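Local coordinates for protein V-type ATP synthase alpha chain (Nanoarchaeum equitans Kin4-M, PDB 5BN3) that is the A subunit of an archaeal V-type ATP synthase, an alpha/beta-family P-loop protein that carries bound ADP in this structure, at residues I132-E137 with E141-V146; G74-I79 with E306-Q311; K425-V430 with D440-R445; K431-E436 with S501-T506. All coordinates share one frame; numbering follows the deposited sequence.

Interaction 1 (I132-E137 with E141-V146); sequences IGTVNE and EHRIIV
A beta hairpin joins Ile132-Glu137 to Glu141-Val146, two antiparallel strands whose short axes run at 148° to each other, 4.6 Å apart at the closest. Four backbone bonds fasten it. Val135 N gives to His142 O at 2.8 Å, while His142 N returns a bond to Val135 O; farther along, Ile132 N reaches Ile144 O and Ile144 N reaches Gly133 O. Between them Thr134 and Arg143 form a non-hydrogen-bonded pair, and the alpha C-H of Thr134 leans on His142 O.

The hairpin lies within the barrel-sandwich region of the subunit, at one side of a four-stranded antiparallel sheet, and its two faces differ. On the face of Val135, His142 and Ile144, Val135 CG2 touches Ile144 CD1 at 3.8 Å. Past the paired residues, Glu137 runs alongside His142, and His142 ND1 donates to Glu137 OE1 (2.8 Å, 168° at the hydrogen). Carboxylate and imidazole are nearly coplanar, 20° apart. With NE2 bonded to Tyr307 OH, both ring nitrogens are engaged and the rotation of the imidazole is fixed.

On the Thr134 face, Thr134 holds CG2 anti to its carbonyl carbon, which brings that methyl against Glu141 CG at 3.8 Å. Arg143 NE meets Glu141 OE1 at 2.9 Å in a salt bridge within the strand, while Arg143 NH1 bonds to Gln311 O.

Interaction 2 (G74-I79 with E306-Q311); sequences GLLANI and EYFRDQ
Leu75 to Asn78 form a type II beta turn in the loop Gly74-Ile79, facing the helix that runs into Glu306-Gln311. The backbones stay well apart: the nearest alpha carbons, Leu75 CA and Phe308 CA, are 10.8 Å from each other. Only a weak backbone bond, Asn78 N to Leu75 O, spans the turn, but the Asn78 side chain adds another, its ND2 reaching Gly74 O at 3.0 Å from above the carbonyl plane.

Contact is made by two leucines and one phenylalanine, without a hydrogen bond between the segments. Leu76 brings CD2 to 4.0 Å from CZ, the far atom of the Phe308 ring, and the two side chains approach at a slant. Leu75 adds a looser touch, its CD1 lying 4.3 Å from Phe308 CE2. Phe308 has CG anti to its carbonyl carbon (chi1 -78°), which carries the ring out from the helix to the turn. Over one of its faces, offset toward the rim, lies Tyr307 CD2 from the preceding residue. All three residues are buried, and Ile281 of strand 280-285 touches each of them.

A polar bond at the margin comes from strand 131-137, where Glu137 OE2 accepts from Gly74 N. The loop leads into strand 79-80, which pairs in parallel with strand 280-285 of the mixed sheet, so turn and helix meet over Ile281 as a loop-to-helix packing against the sheet of the P-loop alpha/beta fold.

Interaction 3 (K425-V430 with D440-R445); sequences KQWEFV and DVIEIR
Ile442 and Arg445, one helical turn apart, meet the indole of Trp427 in two different ways. Ile442 comes first along Asp440-Arg445. Its CG1 lies at the edge of the indole, near the ring plane, 3.9 Å from Trp427 CZ2, and so packs against the rim of the six-membered ring.

Arg445, at the end of the segment, makes the larger contact. Its guanidinium lies flat over one face of the indole, with the planes 12° apart and the centres separated by 3.8 Å. NH1 sits above the middle of the ring system, 3.4 Å from Trp427 CE2, and CZ is 3.8 Å from the centroid of the six-membered ring, a cation-pi contact. The aliphatic part joins in: CD stands over the same six-membered ring, 3.5 Å from Trp427 CH2, as a CH-pi contact. The two side chains run antiparallel, overlapping along their lengths. Arg445 is extended from CG to NE with CG anti to its backbone N (chi1 -179°), which lays the chain along the indole, and a sharp turn of chi4 to -94° brings the guanidinium flat against the face. Hydrogen bonds from NE to Ile209 O and from NH2 to Met210 O hold that rotation.

Trp427 lies in the weakly bonded turn that leads into helix 427-437 and Arg445 on helix 441-458, so the stack joins two consecutive helices near the surface. The carbonyls gripping Arg445 come from the end of helix 205-210, Pro212 of the following loop touches Trp427, and helix 503-523 packs on Val441 and Ile444.

Interaction 4 (K431-E436 with S501-T506); sequences KKYFEE and SPLEKT
A single methyl group, Leu503 CD1, makes the contact with both aromatic rings of Lys431-Glu436. It arrives at the edge of the Tyr433 ring, in its plane, 4.0 Å from both CE2 and OH of Tyr433. Leu503 and Tyr433 approach from opposite directions, the methyl meeting the phenol end of the ring. The same methyl comes to 4.4 Å from Phe434 CE1, more distant and obliquely placed on that ring. No hydrogen bond crosses between the segments, and the alpha carbons of Phe434 and Leu503 remain 10.0 Å apart, leaving the side chains to span the distance.

The two rings also support one another. Tyr433 CD2 stands 4.0 Å above the middle of the Phe434 ring, so that neighbouring residues of the helix present a joined aromatic surface. Tyr433 has CG anti to its backbone N (chi1 175°), a setting that sends the ring out toward Leu503.

Leu503 opens its helix. Pro502 occupies the N-cap position, and Thr506 N bonds to Pro502 O at 3.0 Å. Ser501 OG donates to Thr506 OG1, tying the residue before the proline to the first turn.

Around these side chains, Tyr198 meets the Tyr433 ring edge-to-face, Pro199 touches both aromatic residues, and Ile201 packs on Leu503. Helix 205-210 reaches Phe434 through Ile209, while Val441 of helix 441-458 covers another part of Phe434; the contact joins helices 427-437 and 503-523 in the C-terminal helical region.

How the interactions relate
From the N terminus, the loop Gly74-Ile79 is the first partner met, but interaction 2 closes only at Glu306-Gln311, more than 220 residues later. Nested inside that long loop, interaction 1 closes a tight hairpin, and the two touch: strand 140-145 bonds to Tyr307 on helix 293-309 and to Gln311 just after it, tying the barrel-sandwich region to the nucleotide-binding domain. Interactions 3 and 4 follow in series after these two and cross each other: Lys431-Glu436 lies between the two segments of interaction 3, whereas Ser501-Thr506 comes later. Sharing helix 427-437, they meet where Trp427 and Val441 pack on Phe434. Their centres lie about 29 to 37 Å from those of the first pair.

Interaction 1 (I132-E137 with E141-V146)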
# COMPACT_ATOMS: atom_id res chain seq x y z
N ILE A 132 -23.01 47.48 26.07
CA ILE A 132 -22.89 48.78 26.72
C ILE A 132 -23.31 49.91 25.77
O ILE A 132 -23.61 51.02 26.20
CB ILE A 132 -21.46 49.01 27.26
CG1 ILE A 132 -21.44 50.15 28.29
CG2 ILE A 132 -20.47 49.27 26.13
CD1 ILE A 132 -20.12 50.29 29.01
N GLY A 133 -23.33 49.60 24.47
CA GLY A 133 -23.73 50.57 23.46
C GLY A 133 -23.55 50.04 22.05
O GLY A 133 -23.17 48.88 21.86
N THR A 134 -23.83 50.88 21.05
CA THR A 134 -23.70 50.47 19.66
C THR A 134 -22.86 51.44 18.83
O THR A 134 -22.77 52.63 19.15
CB THR A 134 -25.07 50.29 18.97
OG1 THR A 134 -25.81 51.52 19.04
CG2 THR A 134 -25.87 49.18 19.64
N VAL A 135 -22.24 50.92 17.78
CA VAL A 135 -21.49 51.73 16.83
C VAL A 135 -21.94 51.39 15.41
O VAL A 135 -21.95 50.22 15.03
CB VAL A 135 -19.97 51.48 16.94
CG1 VAL A 135 -19.23 52.13 15.79
CG2 VAL A 135 -19.45 52.00 18.27
N ASN A 136 -22.32 52.39 14.63
CA ASN A 136 -22.63 52.15 13.23
C ASN A 136 -21.35 51.94 12.43
O ASN A 136 -20.54 52.85 12.28
CB ASN A 136 -23.44 53.29 12.62
CG ASN A 136 -23.72 53.08 11.14
OD1 ASN A 136 -24.66 52.37 10.77
ND2 ASN A 136 -22.92 53.71 10.29
N GLU A 137 -21.16 50.72 11.94
CA GLU A 137 -20.00 50.40 11.11
C GLU A 137 -20.45 50.23 9.66
O GLU A 137 -20.71 49.11 9.21
CB GLU A 137 -19.30 49.14 11.63
CG GLU A 137 -17.91 48.90 11.04
CD GLU A 137 -17.14 47.83 11.80
OE1 GLU A 137 -17.69 47.25 12.75
OE2 GLU A 137 -15.97 47.57 11.43
N GLU A 141 -24.98 47.49 12.68
CA GLU A 141 -25.06 47.85 14.10
C GLU A 141 -24.09 47.01 14.93
O GLU A 141 -24.44 45.93 15.41
CB GLU A 141 -26.48 47.70 14.63
CG GLU A 141 -26.63 48.10 16.10
CD GLU A 141 -28.01 47.81 16.66
OE1 GLU A 141 -28.13 46.89 17.50
OE2 GLU A 141 -28.97 48.50 16.28
N HIS A 142 -22.87 47.51 15.09
CA HIS A 142 -21.87 46.81 15.89
C HIS A 142 -22.19 47.01 17.37
O HIS A 142 -22.23 48.14 17.86
CB HIS A 142 -20.47 47.34 15.58
CG HIS A 142 -19.37 46.45 16.06
ND1 HIS A 142 -18.29 46.11 15.28
CD2 HIS A 142 -19.17 45.84 17.26
CE1 HIS A 142 -17.48 45.33 15.96
NE2 HIS A 142 -17.98 45.15 17.17
N ARG A 143 -22.43 45.91 18.07
CA ARG A 143 -22.75 45.97 19.48
C ARG A 143 -21.51 45.86 20.34
O ARG A 143 -20.79 44.85 20.30
CB ARG A 143 -23.78 44.90 19.83
CG ARG A 143 -25.14 45.17 19.20
CD ARG A 143 -26.02 43.94 19.11
NE ARG A 143 -27.24 44.21 18.35
CZ ARG A 143 -28.09 43.28 17.94
NH1 ARG A 143 -27.87 42.00 18.20
NH2 ARG A 143 -29.17 43.62 17.25
N ILE A 144 -21.24 46.91 21.11
CA ILE A 144 -20.07 46.93 21.98
C ILE A 144 -20.37 46.12 23.23
O ILE A 144 -21.07 46.57 24.14
CB ILE A 144 -19.68 48.37 22.37
CG1 ILE A 144 -19.60 49.24 21.11
CG2 ILE A 144 -18.35 48.38 23.12
CD1 ILE A 144 -18.62 48.73 20.06
N ILE A 145 -19.85 44.89 23.27
CA ILE A 145 -20.04 44.02 24.42
C ILE A 145 -18.81 44.07 25.31
O ILE A 145 -17.68 43.92 24.84
CB ILE A 145 -20.35 42.56 23.99
CG1 ILE A 145 -19.33 42.07 22.96
CG2 ILE A 145 -21.75 42.47 23.40
CD1 ILE A 145 -19.49 40.61 22.60
N VAL A 146 -19.04 44.29 26.60
CA VAL A 146 -17.95 44.35 27.56
C VAL A 146 -17.34 42.96 27.70
O VAL A 146 -18.03 41.96 27.52
CB VAL A 146 -18.43 44.87 28.93
CG1 VAL A 146 -19.00 46.27 28.78
CG2 VAL A 146 -19.47 43.95 29.52

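Interaction 2 (G74-I79 with E306-Q311)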
# COMPACT_ATOMS: atom_id res chain seq x y z
N GLY A 74 -13.78 48.07 13.06
CA GLY A 74 -12.59 48.12 12.23
C GLY A 74 -12.27 46.82 11.51
O GLY A 74 -11.37 46.78 10.67
N LEU A 75 -13.01 45.76 11.84
CA LEU A 75 -12.79 44.45 11.23
C LEU A 75 -13.57 44.31 9.92
O LEU A 75 -13.05 43.77 8.94
CB LEU A 75 -13.21 43.34 12.19
CG LEU A 75 -12.41 43.18 13.48
CD1 LEU A 75 -13.05 42.15 14.39
CD2 LEU A 75 -10.98 42.77 13.16
N LEU A 76 -14.80 44.80 9.91
CA LEU A 76 -15.70 44.63 8.77
C LEU A 76 -15.18 45.28 7.49
O LEU A 76 -14.59 46.37 7.53
CB LEU A 76 -17.10 45.17 9.10
CG LEU A 76 -17.83 44.44 10.24
CD1 LEU A 76 -19.21 45.03 10.48
CD2 LEU A 76 -17.95 42.97 9.90
N ALA A 77 -15.39 44.59 6.37
CA ALA A 77 -14.98 45.06 5.04
C ALA A 77 -13.47 45.18 4.85
O ALA A 77 -13.02 45.79 3.88
CB ALA A 77 -15.67 46.38 4.69
N ASN A 78 -12.71 44.58 5.75
CA ASN A 78 -11.25 44.63 5.66
C ASN A 78 -10.61 43.25 5.53
O ASN A 78 -11.22 42.23 5.85
CB ASN A 78 -10.66 45.38 6.86
CG ASN A 78 -10.83 46.88 6.74
OD1 ASN A 78 -10.44 47.48 5.74
ND2 ASN A 78 -11.43 47.50 7.76
N ILE A 79 -9.37 43.23 5.06
CA ILE A 79 -8.62 41.98 4.90
C ILE A 79 -7.39 41.95 5.81
O ILE A 79 -6.64 42.93 5.89
CB ILE A 79 -8.23 41.74 3.42
CG1 ILE A 79 -7.44 40.43 3.27
CG2 ILE A 79 -7.46 42.92 2.85
CD1 ILE A 79 -7.19 40.04 1.82
N GLU A 306 -17.03 33.97 16.97
CA GLU A 306 -17.65 33.88 18.29
C GLU A 306 -17.99 35.27 18.82
O GLU A 306 -19.01 35.45 19.48
CB GLU A 306 -16.70 33.19 19.27
CG GLU A 306 -16.50 31.70 19.05
CD GLU A 306 -15.50 31.11 20.02
OE1 GLU A 306 -14.52 31.81 20.36
OE2 GLU A 306 -15.69 29.95 20.44
N TYR A 307 -17.13 36.24 18.52
CA TYR A 307 -17.31 37.61 18.98
C TYR A 307 -18.61 38.22 18.46
O TYR A 307 -19.36 38.84 19.21
CB TYR A 307 -16.11 38.47 18.58
CG TYR A 307 -16.28 39.95 18.79
CD1 TYR A 307 -16.38 40.48 20.07
CD2 TYR A 307 -16.32 40.83 17.71
CE1 TYR A 307 -16.54 41.85 20.27
CE2 TYR A 307 -16.48 42.19 17.90
CZ TYR A 307 -16.58 42.69 19.18
OH TYR A 307 -16.73 44.04 19.37
N PHE A 308 -18.86 38.05 17.17
CA PHE A 308 -20.09 38.58 16.58
C PHE A 308 -21.30 37.74 16.99
O PHE A 308 -22.41 38.25 17.09
CB PHE A 308 -19.96 38.69 15.06
CG PHE A 308 -19.17 39.89 14.61
CD1 PHE A 308 -19.76 41.14 14.56
CD2 PHE A 308 -17.84 39.76 14.24
CE1 PHE A 308 -19.04 42.25 14.15
CE2 PHE A 308 -17.11 40.87 13.82
CZ PHE A 308 -17.72 42.11 13.78
N ARG A 309 -21.07 36.45 17.23
CA ARG A 309 -22.10 35.58 17.78
C ARG A 309 -22.54 36.09 19.15
O ARG A 309 -23.73 36.09 19.48
CB ARG A 309 -21.57 34.15 17.91
CG ARG A 309 -22.54 33.18 18.58
CD ARG A 309 -21.79 32.02 19.19
NE ARG A 309 -20.94 32.45 20.29
CZ ARG A 309 -20.06 31.67 20.93
NH1 ARG A 309 -19.92 30.40 20.57
NH2 ARG A 309 -19.33 32.16 21.91
N ASP A 310 -21.58 36.54 19.95
CA ASP A 310 -21.85 37.03 21.30
C ASP A 310 -22.68 38.32 21.31
O ASP A 310 -23.26 38.68 22.33
CB ASP A 310 -20.54 37.23 22.06
CG ASP A 310 -19.82 35.92 22.36
OD1 ASP A 310 -20.48 34.86 22.34
OD2 ASP A 310 -18.61 35.97 22.63
N GLN A 311 -22.73 39.01 20.18
CA GLN A 311 -23.54 40.21 20.05
C GLN A 311 -24.98 39.86 19.72
O GLN A 311 -25.83 40.74 19.61
CB GLN A 311 -22.97 41.14 18.97
CG GLN A 311 -21.56 41.64 19.24
CD GLN A 311 -21.01 42.47 18.09
OE1 GLN A 311 -21.75 43.12 17.35
NE2 GLN A 311 -19.69 42.45 17.94

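Interaction 3 (K425-V430 with D440-R445)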
# COMPACT_ATOMS: atom_id res chain seq x y z
N LYS A 425 -27.15 15.48 8.49
CA LYS A 425 -27.70 14.84 9.68
C LYS A 425 -28.67 15.79 10.38
O LYS A 425 -29.13 15.51 11.48
CB LYS A 425 -26.58 14.43 10.64
CG LYS A 425 -25.61 13.40 10.09
CD LYS A 425 -24.53 13.06 11.11
CE LYS A 425 -25.13 12.46 12.38
NZ LYS A 425 -25.75 11.13 12.15
N GLN A 426 -28.98 16.90 9.72
CA GLN A 426 -29.77 17.95 10.35
C GLN A 426 -31.09 18.25 9.65
O GLN A 426 -31.73 19.26 9.92
CB GLN A 426 -28.92 19.23 10.48
CG GLN A 426 -27.71 19.05 11.40
CD GLN A 426 -26.83 20.28 11.49
OE1 GLN A 426 -27.13 21.32 10.91
NE2 GLN A 426 -25.72 20.15 12.22
N TRP A 427 -31.52 17.35 8.76
CA TRP A 427 -32.80 17.53 8.08
C TRP A 427 -33.98 17.54 9.06
O TRP A 427 -34.96 18.25 8.84
CB TRP A 427 -33.02 16.46 7.02
CG TRP A 427 -34.39 16.52 6.40
CD1 TRP A 427 -35.42 15.63 6.56
CD2 TRP A 427 -34.89 17.54 5.53
NE1 TRP A 427 -36.51 16.03 5.84
CE2 TRP A 427 -36.22 17.20 5.19
CE3 TRP A 427 -34.34 18.71 4.99
CZ2 TRP A 427 -37.00 17.99 4.35
CZ3 TRP A 427 -35.12 19.49 4.16
CH2 TRP A 427 -36.43 19.13 3.85
N GLU A 428 -33.87 16.77 10.14
CA GLU A 428 -34.96 16.68 11.12
C GLU A 428 -35.21 18.00 11.84
O GLU A 428 -36.31 18.22 12.37
CB GLU A 428 -34.69 15.56 12.13
CG GLU A 428 -33.45 15.74 12.99
CD GLU A 428 -33.28 14.64 14.02
OE1 GLU A 428 -34.04 14.64 15.01
OE2 GLU A 428 -32.39 13.79 13.84
N PHE A 429 -34.22 18.88 11.86
CA PHE A 429 -34.33 20.15 12.56
C PHE A 429 -34.81 21.29 11.66
O PHE A 429 -35.22 22.35 12.16
CB PHE A 429 -32.99 20.54 13.19
CG PHE A 429 -32.43 19.51 14.13
CD1 PHE A 429 -33.01 19.29 15.38
CD2 PHE A 429 -31.31 18.77 13.79
CE1 PHE A 429 -32.49 18.35 16.25
CE2 PHE A 429 -30.78 17.83 14.66
CZ PHE A 429 -31.38 17.62 15.89
N VAL A 430 -34.77 21.08 10.35
CA VAL A 430 -35.11 22.14 9.40
C VAL A 430 -36.35 21.82 8.56
O VAL A 430 -36.90 22.71 7.91
CB VAL A 430 -33.92 22.47 8.46
CG1 VAL A 430 -32.66 22.69 9.27
CG2 VAL A 430 -33.71 21.34 7.46
N ASP A 440 -45.60 20.86 0.17
CA ASP A 440 -45.25 19.69 -0.64
C ASP A 440 -43.76 19.49 -0.93
O ASP A 440 -43.39 18.54 -1.61
CB ASP A 440 -46.03 19.70 -1.96
CG ASP A 440 -47.42 19.10 -1.82
OD1 ASP A 440 -48.02 19.22 -0.73
OD2 ASP A 440 -47.91 18.51 -2.81
N VAL A 441 -42.90 20.36 -0.40
CA VAL A 441 -41.46 20.25 -0.68
C VAL A 441 -40.80 19.02 -0.05
O VAL A 441 -39.78 18.54 -0.55
CB VAL A 441 -40.68 21.52 -0.29
CG1 VAL A 441 -41.26 22.73 -0.99
CG2 VAL A 441 -40.68 21.71 1.22
N ILE A 442 -41.36 18.52 1.05
CA ILE A 442 -40.84 17.31 1.67
C ILE A 442 -41.05 16.09 0.76
O ILE A 442 -40.15 15.27 0.59
CB ILE A 442 -41.45 17.06 3.08
CG1 ILE A 442 -40.89 18.08 4.08
CG2 ILE A 442 -41.15 15.66 3.56
CD1 ILE A 442 -41.21 17.75 5.53
N GLU A 443 -42.24 16.00 0.17
CA GLU A 443 -42.54 14.91 -0.77
C GLU A 443 -41.70 15.02 -2.04
O GLU A 443 -41.17 14.02 -2.53
CB GLU A 443 -44.02 14.89 -1.14
CG GLU A 443 -44.38 13.77 -2.11
CD GLU A 443 -45.71 13.99 -2.81
OE1 GLU A 443 -46.29 15.08 -2.66
OE2 GLU A 443 -46.16 13.06 -3.52
N ILE A 444 -41.60 16.23 -2.59
CA ILE A 444 -40.87 16.45 -3.83
C ILE A 444 -39.37 16.18 -3.65
O ILE A 444 -38.71 15.66 -4.55
CB ILE A 444 -41.10 17.89 -4.37
CG1 ILE A 444 -42.59 18.13 -4.61
CG2 ILE A 444 -40.33 18.11 -5.65
CD1 ILE A 444 -42.93 19.56 -5.02
N ARG A 445 -38.85 16.53 -2.47
CA ARG A 445 -37.45 16.25 -2.14
C ARG A 445 -37.20 14.75 -2.17
O ARG A 445 -36.23 14.30 -2.78
CB ARG A 445 -37.11 16.82 -0.76
CG ARG A 445 -35.67 16.59 -0.31
CD ARG A 445 -35.40 17.29 1.01
NE ARG A 445 -34.06 17.01 1.53
CZ ARG A 445 -33.78 16.04 2.40
NH1 ARG A 445 -34.75 15.25 2.84
NH2 ARG A 445 -32.54 15.86 2.81

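Interaction 4 (K431-E436 with S501-T506)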
# COMPACT_ATOMS: atom_id res chain seq x y z
N LYS A 431 -36.77 20.56 8.58
CA LYS A 431 -37.94 20.15 7.81
C LYS A 431 -39.20 20.85 8.30
O LYS A 431 -40.14 21.07 7.53
CB LYS A 431 -38.13 18.62 7.85
CG LYS A 431 -38.48 18.05 9.22
CD LYS A 431 -38.83 16.57 9.11
CE LYS A 431 -39.02 15.93 10.48
NZ LYS A 431 -39.26 14.46 10.38
N LYS A 432 -39.21 21.21 9.58
CA LYS A 432 -40.30 21.97 10.17
C LYS A 432 -40.52 23.25 9.38
O LYS A 432 -41.63 23.53 8.94
CB LYS A 432 -39.96 22.35 11.61
CG LYS A 432 -38.99 21.42 12.32
CD LYS A 432 -38.24 22.17 13.41
CE LYS A 432 -37.42 21.24 14.28
NZ LYS A 432 -36.58 22.01 15.25
N TYR A 433 -39.44 24.00 9.20
CA TYR A 433 -39.47 25.27 8.49
C TYR A 433 -40.05 25.14 7.09
O TYR A 433 -40.89 25.94 6.68
CB TYR A 433 -38.06 25.86 8.41
CG TYR A 433 -37.96 27.12 7.58
CD1 TYR A 433 -38.17 28.37 8.15
CD2 TYR A 433 -37.66 27.07 6.22
CE1 TYR A 433 -38.08 29.52 7.40
CE2 TYR A 433 -37.57 28.22 5.46
CZ TYR A 433 -37.78 29.44 6.06
OH TYR A 433 -37.69 30.59 5.31
N PHE A 434 -39.59 24.13 6.35
CA PHE A 434 -40.01 23.94 4.97
C PHE A 434 -41.46 23.49 4.87
O PHE A 434 -42.18 23.91 3.97
CB PHE A 434 -39.08 22.97 4.25
CG PHE A 434 -37.69 23.51 4.02
CD1 PHE A 434 -37.47 24.50 3.07
CD2 PHE A 434 -36.61 23.03 4.74
CE1 PHE A 434 -36.20 25.00 2.85
CE2 PHE A 434 -35.34 23.53 4.53
CZ PHE A 434 -35.13 24.51 3.58
N GLU A 435 -41.88 22.63 5.79
CA GLU A 435 -43.26 22.15 5.85
C GLU A 435 -44.24 23.32 5.95
O GLU A 435 -45.12 23.48 5.09
CB GLU A 435 -43.44 21.20 7.01
N GLU A 436 -44.09 24.11 7.00
CA GLU A 436 -44.93 25.28 7.26
C GLU A 436 -45.09 26.18 6.04
O GLU A 436 -46.21 26.43 5.58
CB GLU A 436 -44.33 26.12 8.40
CG GLU A 436 -44.06 25.36 9.70
CD GLU A 436 -45.29 25.18 10.56
OE1 GLU A 436 -46.42 25.34 10.05
OE2 GLU A 436 -45.13 24.87 11.76
N SER A 501 -30.04 32.01 -5.86
CA SER A 501 -31.34 31.35 -5.99
C SER A 501 -32.15 31.51 -4.71
O SER A 501 -31.96 30.76 -3.75
CB SER A 501 -31.17 29.87 -6.32
OG SER A 501 -32.42 29.27 -6.63
N PRO A 502 -33.06 32.50 -4.68
CA PRO A 502 -33.92 32.69 -3.51
C PRO A 502 -34.90 31.53 -3.40
O PRO A 502 -35.12 30.83 -4.39
CB PRO A 502 -34.66 33.99 -3.83
CG PRO A 502 -34.67 34.06 -5.33
CD PRO A 502 -33.37 33.45 -5.77
N LEU A 503 -35.48 31.32 -2.22
CA LEU A 503 -36.36 30.17 -2.00
C LEU A 503 -37.55 30.13 -2.96
O LEU A 503 -37.93 29.06 -3.41
CB LEU A 503 -36.82 30.11 -0.54
CG LEU A 503 -35.77 29.61 0.45
CD1 LEU A 503 -36.38 29.31 1.81
CD2 LEU A 503 -35.08 28.37 -0.10
N GLU A 504 -38.10 31.30 -3.27
CA GLU A 504 -39.21 31.39 -4.22
C GLU A 504 -38.85 30.71 -5.54
O GLU A 504 -39.60 29.88 -6.05
CB GLU A 504 -39.59 32.83 -4.45
N LYS A 505 -37.69 31.07 -6.09
CA LYS A 505 -37.20 30.46 -7.33
C LYS A 505 -36.94 28.96 -7.14
O LYS A 505 -37.30 28.15 -7.99
CB LYS A 505 -35.92 31.16 -7.80
CG LYS A 505 -35.38 30.65 -9.13
CD LYS A 505 -34.11 31.40 -9.53
CE LYS A 505 -33.60 30.94 -10.89
NZ LYS A 505 -32.38 31.68 -11.30
N THR A 506 -36.31 28.61 -6.02
CA THR A 506 -36.00 27.22 -5.72
C THR A 506 -37.27 26.37 -5.61
O THR A 506 -37.37 25.31 -6.23
CB THR A 506 -35.20 27.10 -4.41
OG1 THR A 506 -34.01 27.89 -4.51
CG2 THR A 506 -34.81 25.66 -4.17